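Local coordinates for predicted protein (Acinetobacter sp. RUH2624, PDB 4MEA) that hydrolyses epoxides, as a secreted Cif virulence factor of the alpha/beta hydrolase fold, at residues E43-K48 with T111-I116. Residues are numbered along the deposited sequence; the frame is centred on the assembly and turned at random.
Sequences ESEGVK and TSKILI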
loop_
_atom_site.group_PDB
_atom_site.type_symbol
_atom_site.label_atom_id
_atom_site.label_comp_id
_atom_site.label_asym_id
_atom_site.label_seq_id
_atom_site.Cartn_x
_atom_site.Cartn_y
_atom_site.Cartn_z
ATOM N N GLU A 43 -30.284 -16.738 6.904
ATOM C CA GLU A 43 -29.564 -17.403 5.829
ATOM C C GLU A 43 -29.983 -16.811 4.487
ATOM O O GLU A 43 -31.176 -16.628 4.219
ATOM C CB GLU A 43 -29.824 -18.912 5.861
ATOM C CG GLU A 43 -28.778 -19.736 5.123
ATOM C CD GLU A 43 -27.553 -20.024 5.974
ATOM O OE1 GLU A 43 -26.473 -20.261 5.398
ATOM O OE2 GLU A 43 -27.674 -20.030 7.217
ATOM N N SER A 44 -28.993 -16.490 3.660
ATOM C CA SER A 44 -29.229 -15.977 2.317
ATOM C C SER A 44 -28.170 -16.536 1.383
ATOM O O SER A 44 -26.975 -16.278 1.558
ATOM C CB SER A 44 -29.174 -14.449 2.286
ATOM O OG SER A 44 -29.442 -13.963 0.975
ATOM N N GLU A 45 -28.618 -17.302 0.395
ATOM C CA GLU A 45 -27.731 -17.912 -0.589
ATOM C C GLU A 45 -26.660 -18.751 0.099
ATOM O O GLU A 45 -25.528 -18.832 -0.369
ATOM C CB GLU A 45 -27.087 -16.852 -1.503
ATOM C CG GLU A 45 -28.051 -15.804 -2.083
ATOM C CD GLU A 45 -29.116 -16.389 -3.012
ATOM O OE1 GLU A 45 -28.955 -17.537 -3.484
ATOM O OE2 GLU A 45 -30.122 -15.693 -3.270
ATOM N N GLY A 46 -27.025 -19.381 1.212
ATOM C CA GLY A 46 -26.106 -20.261 1.907
ATOM C C GLY A 46 -25.137 -19.533 2.827
ATOM O O GLY A 46 -24.234 -20.153 3.388
ATOM N N VAL A 47 -25.319 -18.222 2.979
ATOM C CA VAL A 47 -24.475 -17.428 3.873
ATOM C C VAL A 47 -25.318 -16.964 5.049
ATOM O O VAL A 47 -26.363 -16.327 4.859
ATOM C CB VAL A 47 -23.858 -16.191 3.163
ATOM C CG1 VAL A 47 -23.048 -15.342 4.150
ATOM C CG2 VAL A 47 -22.979 -16.619 1.984
ATOM N N LYS A 48 -24.882 -17.302 6.263
ATOM C CA LYS A 48 -25.584 -16.855 7.460
ATOM C C LYS A 48 -25.183 -15.424 7.829
ATOM O O LYS A 48 -24.042 -15.164 8.245
ATOM C CB LYS A 48 -25.344 -17.802 8.640
ATOM C CG LYS A 48 -26.294 -17.529 9.812
ATOM C CD LYS A 48 -26.136 -18.547 10.925
ATOM C CE LYS A 48 -26.670 -19.911 10.508
ATOM N NZ LYS A 48 -26.653 -20.863 11.655
ATOM N N THR A 111 -22.223 -9.961 -3.447
ATOM C CA THR A 111 -22.630 -9.462 -2.132
ATOM C C THR A 111 -23.995 -8.774 -2.224
ATOM O O THR A 111 -24.804 -8.850 -1.299
ATOM C CB THR A 111 -21.578 -8.476 -1.552
ATOM O OG1 THR A 111 -21.383 -7.395 -2.473
ATOM C CG2 THR A 111 -20.245 -9.185 -1.343
ATOM N N SER A 112 -24.249 -8.094 -3.338
ATOM C CA SER A 112 -25.562 -7.478 -3.547
ATOM C C SER A 112 -26.669 -8.538 -3.608
ATOM O O SER A 112 -27.779 -8.341 -3.086
ATOM C CB SER A 112 -25.570 -6.638 -4.824
ATOM O OG SER A 112 -24.984 -5.361 -4.611
ATOM N N LYS A 113 -26.370 -9.658 -4.258
ATOM C CA LYS A 113 -27.343 -10.744 -4.359
ATOM C C LYS A 113 -27.637 -11.347 -2.983
ATOM O O LYS A 113 -28.790 -11.608 -2.637
ATOM C CB LYS A 113 -26.864 -11.842 -5.315
ATOM C CG LYS A 113 -27.965 -12.861 -5.647
ATOM C CD LYS A 113 -27.466 -14.038 -6.474
ATOM C CE LYS A 113 -27.166 -15.248 -5.589
ATOM N NZ LYS A 113 -26.824 -16.479 -6.369
ATOM N N ILE A 114 -26.587 -11.572 -2.200
ATOM C CA ILE A 114 -26.748 -12.124 -0.862
ATOM C C ILE A 114 -27.527 -11.164 0.036
ATOM O O ILE A 114 -28.440 -11.570 0.755
ATOM C CB ILE A 114 -25.378 -12.464 -0.226
ATOM C CG1 ILE A 114 -24.737 -13.654 -0.955
ATOM C CG2 ILE A 114 -25.536 -12.737 1.280
ATOM C CD1 ILE A 114 -23.221 -13.716 -0.834
ATOM N N LEU A 115 -27.180 -9.881 -0.027
ATOM C CA LEU A 115 -27.837 -8.875 0.798
ATOM C C LEU A 115 -29.311 -8.654 0.454
ATOM O O LEU A 115 -30.150 -8.605 1.345
ATOM C CB LEU A 115 -27.077 -7.547 0.725
ATOM C CG LEU A 115 -25.803 -7.499 1.572
ATOM C CD1 LEU A 115 -24.936 -6.292 1.194
ATOM C CD2 LEU A 115 -26.150 -7.488 3.060
ATOM N N ILE A 116 -29.630 -8.512 -0.829
ATOM C CA ILE A 116 -31.003 -8.185 -1.219
ATOM C C ILE A 116 -31.989 -9.263 -0.755
ATOM O O ILE A 116 -33.094 -8.955 -0.312
ATOM C CB ILE A 116 -31.135 -7.928 -2.744
ATOM C CG1 ILE A 116 -32.510 -7.336 -3.076
ATOM C CG2 ILE A 116 -30.877 -9.206 -3.543
ATOM C CD1 ILE A 116 -32.817 -6.054 -2.337
#
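Ile114 lays its side chain over the tight turn between strands 37-44 and 47-54. Its CG1 lies 4.0 Å from CB of Glu45. Its CD1 reaches CG2 of Val47 at 4.1 Å, and these two side chains cross at about a right angle. Ile114 CG2 lies 3.8 Å from the backbone O of Ser44. Pro93 and Ile101 also touch Ile114, which is buried.

Ser44 OG donates to the backbone O of Ile114 at 2.6 Å. The donor lies in the carbonyl plane, on a lone pair, with a C=O...OG angle of 130°. Ser44 holds OG anti to its own N (chi1 -178°), and this directs the hydroxyl at the helix.

Glu45, which is exposed, bends at chi2 (-63°) and crosses the end of Lys113. Glu45 CD meets Lys113 CE at 3.4 Å. The salt bridge from Glu45 OE1 to Lys113 NZ is long, 3.7 Å.

The turn is a type I' hairpin turn, closed by backbone bonds between Ser44 and Val47. In the alpha/beta hydrolase fold, the contact joins the hairpin of outermost strand 37-44 and its neighbour 47-54 to helix 108-123. A hydrogen bond from the buried Ser44 and apolar packing hold the turn on the helix, while the long ion pair lies between exposed residues and is probably weak.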